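Local coordinates for protein phytase (Citrobacter braakii, PDB 3ZHC) that belongs to branch 2 of the histidine phosphatase superfamily, enzymes that combine an alpha/beta domain with a smaller, mainly helical one, at residues Glu189-Ser195 and Lys208-Ala214; Ile296-Leu301 and Leu414-Ser418. The protein carries 2 engineered substitutions. All coordinates share one frame; numbering follows the deposited sequence. Where two conformers were deposited one is given.

Contact 1. Residues Glu189-Ser195 and Lys208-Ala214; sequences ENVLNFS and KCTLPEA. With FMT (formic acid), chain P.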
ATOM      1  N   GLU B 189      -8.350  -9.709  15.932  1.00 14.58           N
ATOM      2  CA  GLU B 189      -9.387 -10.348  16.779  1.00 14.55           C
ATOM      3  C   GLU B 189      -9.609 -11.825  16.440  1.00 14.47           C
ATOM      4  O   GLU B 189      -9.731 -12.641  17.344  1.00 14.38           O
ATOM      5  CB  GLU B 189     -10.687  -9.581  16.672  1.00 14.58           C
ATOM      6  CG  GLU B 189     -10.641  -8.215  17.404  1.00 14.55           C
ATOM      7  CD  GLU B 189     -11.684  -7.228  16.907  1.00 14.86           C
ATOM      8  OE1 GLU B 189     -12.631  -7.640  16.187  1.00 14.98           O
ATOM      9  OE2 GLU B 189     -11.562  -6.023  17.229  1.00 14.98           O
ATOM     10  N   ASN B 190      -9.657 -12.147  15.133  1.00 14.49           N
ATOM     11  CA  ASN B 190      -9.790 -13.540  14.677  0.50 14.49           C
ATOM     12  C   ASN B 190      -8.571 -14.376  15.067  1.00 14.43           C
ATOM     13  O   ASN B 190      -8.710 -15.521  15.497  1.00 14.40           O
ATOM     14  CB  ASN B 190     -10.004 -13.606  13.159  0.50 14.53           C
ATOM     15  CG  ASN B 190     -10.248 -15.026  12.660  0.50 14.69           C
ATOM     16  OD1 ASN B 190     -11.250 -15.649  12.990  0.50 14.64           O
ATOM     17  ND2 ASN B 190      -9.315 -15.539  11.852  0.50 15.63           N
ATOM     18  N   VAL B 191      -7.376 -13.789  14.916  1.00 14.39           N
ATOM     19  CA  VAL B 191      -6.104 -14.485  15.261  1.00 14.39           C
ATOM     20  C   VAL B 191      -6.021 -14.772  16.788  1.00 14.37           C
ATOM     21  O   VAL B 191      -5.593 -15.847  17.202  1.00 14.35           O
ATOM     22  CB  VAL B 191      -4.880 -13.697  14.730  1.00 14.36           C
ATOM     23  CG1 VAL B 191      -3.578 -14.273  15.226  1.00 14.37           C
ATOM     24  CG2 VAL B 191      -4.907 -13.684  13.171  1.00 14.47           C
ATOM     25  N   LEU B 192      -6.441 -13.807  17.594  1.00 14.34           N
ATOM     26  CA  LEU B 192      -6.490 -13.957  19.040  1.00 14.48           C
ATOM     27  C   LEU B 192      -7.678 -14.797  19.544  1.00 14.81           C
ATOM     28  O   LEU B 192      -7.681 -15.203  20.694  1.00 14.49           O
ATOM     29  CB  LEU B 192      -6.611 -12.575  19.708  1.00 14.37           C
ATOM     30  CG  LEU B 192      -5.492 -11.553  19.614  1.00 13.82           C
ATOM     31  CD1 LEU B 192      -6.008 -10.206  20.067  1.00 12.91           C
ATOM     32  CD2 LEU B 192      -4.312 -11.989  20.446  1.00 13.31           C
ATOM     33  N   ASN B 193      -8.679 -15.043  18.674  1.00 15.44           N
ATOM     34  CA  ASN B 193     -10.000 -15.594  19.072  1.00 16.00           C
ATOM     35  C   ASN B 193     -10.518 -14.735  20.225  1.00 16.27           C
ATOM     36  O   ASN B 193     -10.868 -15.228  21.283  1.00 16.05           O
ATOM     37  CB  ASN B 193      -9.945 -17.102  19.408  1.00 16.17           C
ATOM     38  CG  ASN B 193     -11.348 -17.774  19.389  1.00 17.42           C
ATOM     39  OD1 ASN B 193     -12.300 -17.268  18.742  1.00 19.31           O
ATOM     40  ND2 ASN B 193     -11.479 -18.928  20.100  1.00 18.36           N
ATOM     41  N   PHE B 194     -10.536 -13.418  19.962  1.00 16.79           N
ATOM     42  CA  PHE B 194     -10.846 -12.372  20.951  1.00 17.33           C
ATOM     43  C   PHE B 194     -12.221 -12.511  21.582  1.00 17.99           C
ATOM     44  O   PHE B 194     -12.355 -12.309  22.786  1.00 17.81           O
ATOM     45  CB  PHE B 194     -10.676 -10.968  20.296  1.00 17.27           C
ATOM     46  CG  PHE B 194     -10.970  -9.807  21.221  1.00 16.93           C
ATOM     47  CD1 PHE B 194     -10.169  -9.567  22.342  1.00 16.54           C
ATOM     48  CD2 PHE B 194     -12.051  -8.932  20.959  1.00 16.80           C
ATOM     49  CE1 PHE B 194     -10.429  -8.482  23.207  1.00 16.58           C
ATOM     50  CE2 PHE B 194     -12.319  -7.848  21.811  1.00 16.53           C
ATOM     51  CZ  PHE B 194     -11.509  -7.618  22.942  1.00 16.56           C
ATOM     52  N   SER B 195     -13.224 -12.863  20.760  1.00 18.76           N
ATOM     53  CA  SER B 195     -14.624 -13.065  21.214  0.50 19.27           C
ATOM     54  C   SER B 195     -14.759 -14.063  22.373  1.00 19.70           C
ATOM     55  O   SER B 195     -15.663 -13.945  23.192  1.00 19.69           O
ATOM     56  CB  SER B 195     -15.509 -13.540  20.044  0.50 19.22           C
ATOM     57  OG  SER B 195     -15.604 -12.551  19.041  0.50 19.32           O
ATOM     58  N   LYS B 208     -20.156  -7.583  16.942  1.00 33.60           N
ATOM     59  CA  LYS B 208     -19.016  -8.241  17.606  1.00 32.82           C
ATOM     60  C   LYS B 208     -18.505  -7.532  18.840  1.00 31.90           C
ATOM     61  O   LYS B 208     -18.655  -6.315  18.982  1.00 31.88           O
ATOM     62  CB  LYS B 208     -17.817  -8.320  16.627  1.00 32.91           C
ATOM     63  CG  LYS B 208     -17.599  -9.651  15.966  1.00 33.34           C
ATOM     64  CD  LYS B 208     -16.365 -10.351  16.508  1.00 33.64           C
ATOM     65  CE  LYS B 208     -15.104  -9.724  15.910  1.00 33.51           C
ATOM     66  NZ  LYS B 208     -13.954  -9.965  16.754  1.00 33.83           N
ATOM     67  N   CYS B 209     -17.889  -8.311  19.727  1.00 30.75           N
ATOM     68  CA  CYS B 209     -17.045  -7.767  20.769  1.00 29.96           C
ATOM     69  C   CYS B 209     -15.753  -7.361  20.009  1.00 28.71           C
ATOM     70  O   CYS B 209     -15.176  -8.190  19.312  1.00 28.32           O
ATOM     71  CB  CYS B 209     -16.750  -8.796  21.844  1.00 30.01           C
ATOM     72  SG  CYS B 209     -15.700  -8.192  23.171  1.00 31.53           S
ATOM     73  N   THR B 210     -15.325  -6.102  20.131  1.00 27.49           N
ATOM     74  CA  THR B 210     -14.123  -5.606  19.405  1.00 26.67           C
ATOM     75  C   THR B 210     -13.074  -4.987  20.337  1.00 25.87           C
ATOM     76  O   THR B 210     -13.392  -4.529  21.436  1.00 25.66           O
ATOM     77  CB  THR B 210     -14.498  -4.585  18.298  1.00 26.63           C
ATOM     78  OG1 THR B 210     -15.061  -3.419  18.890  1.00 26.52           O
ATOM     79  CG2 THR B 210     -15.483  -5.193  17.297  1.00 26.47           C
ATOM     80  N   LEU B 211     -11.822  -4.998  19.881  1.00 25.03           N
ATOM     81  CA  LEU B 211     -10.686  -4.453  20.663  1.00 24.41           C
ATOM     82  C   LEU B 211     -10.759  -2.945  20.871  1.00 23.97           C
ATOM     83  O   LEU B 211     -10.540  -2.486  21.991  1.00 23.74           O
ATOM     84  CB  LEU B 211      -9.308  -4.839  20.044  1.00 24.33           C
ATOM     85  CG  LEU B 211      -8.651  -6.093  20.614  1.00 24.13           C
ATOM     86  CD1 LEU B 211      -7.498  -6.587  19.736  1.00 23.44           C
ATOM     87  CD2 LEU B 211      -8.172  -5.804  22.031  1.00 23.62           C
ATOM     88  N   PRO B 212     -11.056  -2.170  19.796  1.00 23.58           N
ATOM     89  CA  PRO B 212     -11.150  -0.720  19.981  1.00 23.51           C
ATOM     90  C   PRO B 212     -12.280  -0.290  20.947  1.00 23.40           C
ATOM     91  O   PRO B 212     -12.101   0.646  21.692  1.00 23.42           O
ATOM     92  CB  PRO B 212     -11.392  -0.195  18.546  1.00 23.46           C
ATOM     93  CG  PRO B 212     -10.948  -1.282  17.667  1.00 23.48           C
ATOM     94  CD  PRO B 212     -11.263  -2.533  18.384  1.00 23.52           C
ATOM     95  N   GLU B 213     -13.412  -0.997  20.922  1.00 23.38           N
ATOM     96  CA  GLU B 213     -14.545  -0.710  21.824  1.00 23.40           C
ATOM     97  C   GLU B 213     -14.203  -1.139  23.263  1.00 22.89           C
ATOM     98  O   GLU B 213     -14.541  -0.439  24.205  1.00 22.91           O
ATOM     99  CB  GLU B 213     -15.842  -1.392  21.316  1.00 23.64           C
ATOM    100  CG  GLU B 213     -17.182  -0.828  21.932  1.00 24.96           C
ATOM    101  CD  GLU B 213     -17.628   0.572  21.364  1.00 26.70           C
ATOM    102  OE1 GLU B 213     -17.060   1.053  20.347  1.00 27.38           O
ATOM    103  OE2 GLU B 213     -18.567   1.179  21.958  1.00 28.26           O
ATOM    104  N   ALA B 214     -13.525  -2.287  23.412  1.00 22.37           N
ATOM    105  CA  ALA B 214     -13.079  -2.785  24.729  1.00 21.93           C
ATOM    106  C   ALA B 214     -11.956  -1.933  25.321  1.00 21.61           C
ATOM    107  O   ALA B 214     -11.930  -1.708  26.518  1.00 21.40           O
ATOM    108  CB  ALA B 214     -12.621  -4.240  24.630  1.00 21.90           C
TER
HETATM  109  C   FMT P1414     -12.803 -13.125  17.362  1.00 24.47           C
HETATM  110  O1  FMT P1414     -12.902 -13.161  16.165  1.00 24.70           O
HETATM  111  O2  FMT P1414     -13.112 -12.114  17.980  1.00 24.41           O
HETATM  112  O   HOH W   1     -18.526 -11.120  20.053  1.00 29.41           O
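Glu189 and Lys208 lie alongside each other, their chains running in from opposite segments to form a salt bridge, Glu189 OE1 to Lys208 NZ 2.7 Å. With CG beside the backbone N (chi1 -72°) and the rest of the chain extended, the Glu189 carboxylate spans the gap and also takes the Leu211 N-H on OE2 (2.9 Å, nearly straight). Both donors come from above the carboxylate plane. Lys208, bent at chi2 and chi3, curls back so that NZ meets O2 of a formic acid molecule at 2.6 Å; Ser195 OG, at 2.7 Å, and Ser195 N also bond to this oxygen.

A Schellman motif with Asn193 at C-prime ends helix 182-192, Phe194 N bonding back to Glu189 O, and Phe194 starts a 3-10 segment. Its ring lies under Leu211 CG, which sits over the face 4.0 Å from the ring centroid in a CH-pi contact. Cys209 O and Ala214 CB lie at the ring edge, while Cys209 SG approaches obliquely, 3.7 Å from Phe194 CE2.

The second subunit reaches Lys208 and Thr210. The disulfide Cys200-Cys209 closes the loop beside the ring, Arg186 of helix 182-192 also pairs with Glu189 OE1, and helix 231-247 packs on Leu192 and Leu211.

Contact 2. Residues Ile296-Leu301 and Leu414-Ser418; sequences IDTALL and LKSFS
Ser418 OG is gripped by Asp297 of the other helix and by Lys422 of its own: it donates to Asp297 OD1 at 2.9 Å, on the syn lone pair facing the other carboxylate oxygen, and it is also hydrogen-bonded to Lys422 NZ, one turn further along. Lys422 in turn makes a salt bridge to Asp297 OD2, closing a triangle of carboxylate, hydroxyl and ammonium. Asp297 CG stands opposite its backbone N (chi1 -169°), which brings the carboxylate across the gap; Ser418, whose CB already heads toward the other helix, has OG in the same position (chi1 -172°).

Leu301 covers this polar group with its CD1, 3.2 Å from Ser418 OG, while its other methyl, CD2, lies 3.6 Å from Leu414 CG as the two leucine side chains pass at a slant. On the sheet side, the Phe417 ring is met at its edge by Ile296 CG2, 3.9 Å from Phe417 CZ. Leu300 CD2 touches Phe417 CE2 obliquely at 3.7 Å.

The two helix segments run antiparallel at 163°, their axes approaching to 10.8 Å, and strand 353-361 receives Ile296, Leu300 and Leu414. Phe417 and Leu414 rest on Val369 of strand 366-375. A largely apolar helix interface thus holds one polar cluster, in which Lys422 probably balances the charge of the buried Asp297 and the Ser418 hydroxyl helps to fix the rotation of its carboxylate.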
ATOM      1  N   ILE B 296      25.236  11.059  10.959  1.00 17.50           N
ATOM      2  CA  ILE B 296      25.232  10.645   9.534  1.00 17.68           C
ATOM      3  C   ILE B 296      25.883  11.709   8.656  1.00 17.94           C
ATOM      4  O   ILE B 296      26.693  11.388   7.771  1.00 17.80           O
ATOM      5  CB  ILE B 296      23.794  10.376   9.019  1.00 17.73           C
ATOM      6  CG1 ILE B 296      23.194   9.122   9.658  1.00 17.67           C
ATOM      7  CG2 ILE B 296      23.770  10.213   7.488  1.00 17.76           C
ATOM      8  CD1 ILE B 296      21.673   9.113   9.646  1.00 17.38           C
ATOM      9  N   ASP B 297      25.522  12.978   8.918  1.00 18.22           N
ATOM     10  CA  ASP B 297      26.008  14.116   8.152  1.00 18.47           C
ATOM     11  C   ASP B 297      27.535  14.288   8.333  1.00 18.84           C
ATOM     12  O   ASP B 297      28.280  14.335   7.344  1.00 18.75           O
ATOM     13  CB  ASP B 297      25.238  15.388   8.554  1.00 18.39           C
ATOM     14  CG  ASP B 297      25.484  16.548   7.631  1.00 18.41           C
ATOM     15  OD1 ASP B 297      25.854  16.347   6.448  1.00 18.40           O
ATOM     16  OD2 ASP B 297      25.300  17.683   8.093  1.00 19.05           O
ATOM     17  N   THR B 298      27.977  14.369   9.597  1.00 19.31           N
ATOM     18  CA  THR B 298      29.406  14.444   9.945  1.00 19.75           C
ATOM     19  C   THR B 298      30.219  13.304   9.300  1.00 20.18           C
ATOM     20  O   THR B 298      31.272  13.549   8.705  1.00 20.11           O
ATOM     21  CB  THR B 298      29.634  14.383  11.476  1.00 19.76           C
ATOM     22  OG1 THR B 298      28.947  15.466  12.116  1.00 19.59           O
ATOM     23  CG2 THR B 298      31.124  14.454  11.815  1.00 19.83           C
ATOM     24  N   ALA B 299      29.708  12.073   9.420  1.00 20.66           N
ATOM     25  CA  ALA B 299      30.403  10.881   8.896  1.00 21.13           C
ATOM     26  C   ALA B 299      30.569  10.896   7.373  1.00 21.62           C
ATOM     27  O   ALA B 299      31.569  10.419   6.864  1.00 21.50           O
ATOM     28  CB  ALA B 299      29.688   9.600   9.344  1.00 21.08           C
ATOM     29  N   LEU B 300      29.580  11.446   6.669  1.00 22.36           N
ATOM     30  CA  LEU B 300      29.623  11.579   5.200  1.00 23.03           C
ATOM     31  C   LEU B 300      30.426  12.809   4.710  1.00 23.81           C
ATOM     32  O   LEU B 300      31.010  12.758   3.628  1.00 23.70           O
ATOM     33  CB  LEU B 300      28.193  11.591   4.617  1.00 23.02           C
ATOM     34  CG  LEU B 300      27.580  10.242   4.180  1.00 23.04           C
ATOM     35  CD1 LEU B 300      28.030   9.060   5.019  1.00 23.07           C
ATOM     36  CD2 LEU B 300      26.044  10.333   4.136  1.00 22.80           C
ATOM     37  N   LEU B 301      30.465  13.887   5.513  1.00 24.81           N
ATOM     38  CA  LEU B 301      31.121  15.167   5.110  1.00 25.68           C
ATOM     39  C   LEU B 301      32.593  15.377   5.469  1.00 26.46           C
ATOM     40  O   LEU B 301      33.357  15.848   4.621  1.00 26.52           O
ATOM     41  CB  LEU B 301      30.351  16.373   5.695  1.00 25.73           C
ATOM     42  CG  LEU B 301      29.011  16.724   5.107  1.00 25.99           C
ATOM     43  CD1 LEU B 301      28.487  17.948   5.831  1.00 26.58           C
ATOM     44  CD2 LEU B 301      29.120  16.981   3.619  1.00 26.32           C
ATOM     45  N   LEU B 414      26.016  15.740  -2.453  1.00 29.38           N
ATOM     46  CA  LEU B 414      26.497  15.765  -1.064  1.00 28.79           C
ATOM     47  C   LEU B 414      26.014  17.022  -0.285  1.00 28.17           C
ATOM     48  O   LEU B 414      25.519  16.889   0.850  1.00 28.13           O
ATOM     49  CB  LEU B 414      28.029  15.654  -1.021  1.00 28.75           C
ATOM     50  CG  LEU B 414      28.694  15.462   0.344  1.00 28.80           C
ATOM     51  CD1 LEU B 414      28.271  14.142   0.984  1.00 28.69           C
ATOM     52  CD2 LEU B 414      30.194  15.528   0.191  1.00 28.72           C
ATOM     53  N   LYS B 415      26.147  18.216  -0.894  1.00 27.59           N
ATOM     54  CA  LYS B 415      25.723  19.470  -0.234  0.50 27.34           C
ATOM     55  C   LYS B 415      24.188  19.564  -0.123  1.00 27.02           C
ATOM     56  O   LYS B 415      23.682  20.082   0.848  1.00 26.92           O
ATOM     57  CB  LYS B 415      26.315  20.707  -0.937  0.50 27.38           C
ATOM     58  CG  LYS B 415      27.847  20.814  -0.789  0.50 27.57           C
ATOM     59  CD  LYS B 415      28.390  22.191  -1.218  0.50 27.79           C
ATOM     60  CE  LYS B 415      28.074  22.497  -2.678  0.50 27.93           C
ATOM     61  NZ  LYS B 415      28.583  23.839  -3.099  0.50 28.16           N
ATOM     62  N   SER B 416      23.466  19.050  -1.141  1.00 26.52           N
ATOM     63  CA  SER B 416      21.979  18.999  -1.106  1.00 26.17           C
ATOM     64  C   SER B 416      21.498  18.078   0.019  1.00 25.76           C
ATOM     65  O   SER B 416      20.514  18.382   0.695  1.00 25.62           O
ATOM     66  CB  SER B 416      21.367  18.516  -2.437  1.00 26.13           C
ATOM     67  OG  SER B 416      21.365  19.523  -3.412  1.00 26.44           O
ATOM     68  N   PHE B 417      22.198  16.945   0.197  1.00 25.35           N
ATOM     69  CA  PHE B 417      21.904  16.012   1.283  1.00 25.06           C
ATOM     70  C   PHE B 417      22.138  16.690   2.630  1.00 24.87           C
ATOM     71  O   PHE B 417      21.258  16.670   3.493  1.00 24.82           O
ATOM     72  CB  PHE B 417      22.750  14.720   1.174  1.00 25.01           C
ATOM     73  CG  PHE B 417      22.511  13.745   2.299  1.00 24.64           C
ATOM     74  CD1 PHE B 417      21.342  12.974   2.330  1.00 24.29           C
ATOM     75  CD2 PHE B 417      23.444  13.598   3.333  1.00 24.20           C
ATOM     76  CE1 PHE B 417      21.098  12.059   3.382  1.00 24.22           C
ATOM     77  CE2 PHE B 417      23.213  12.688   4.388  1.00 24.25           C
ATOM     78  CZ  PHE B 417      22.032  11.917   4.407  1.00 24.02           C
ATOM     79  N   SER B 418      23.320  17.292   2.791  1.00 24.71           N
ATOM     80  CA  SER B 418      23.686  17.991   4.036  1.00 24.65           C
ATOM     81  C   SER B 418      22.742  19.164   4.354  1.00 24.67           C
ATOM     82  O   SER B 418      22.368  19.356   5.497  1.00 24.66           O
ATOM     83  CB  SER B 418      25.129  18.489   3.969  1.00 24.65           C
ATOM     84  OG  SER B 418      25.546  18.991   5.217  1.00 24.62           O
TER

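From the N terminus, the chain first lays down strand 28-38 of the mixed sheet, on which helix 282-301 will later pack. Contact 1 comes next and closes a short loop of 12 residues without helix or strand, joining the end of helix 182-192 to the short helix 211-214. Contact 2 follows in series, neither nested in contact 1 nor crossing it. It closes a far longer excursion of 112 residues, bringing helix 414-424, near the C terminus, alongside helix 282-301 over the mixed sheet. The contacts lie on opposite sides of the chain's centre, their own centres about 48 Å apart: one local, the other joining two helices far apart in sequence.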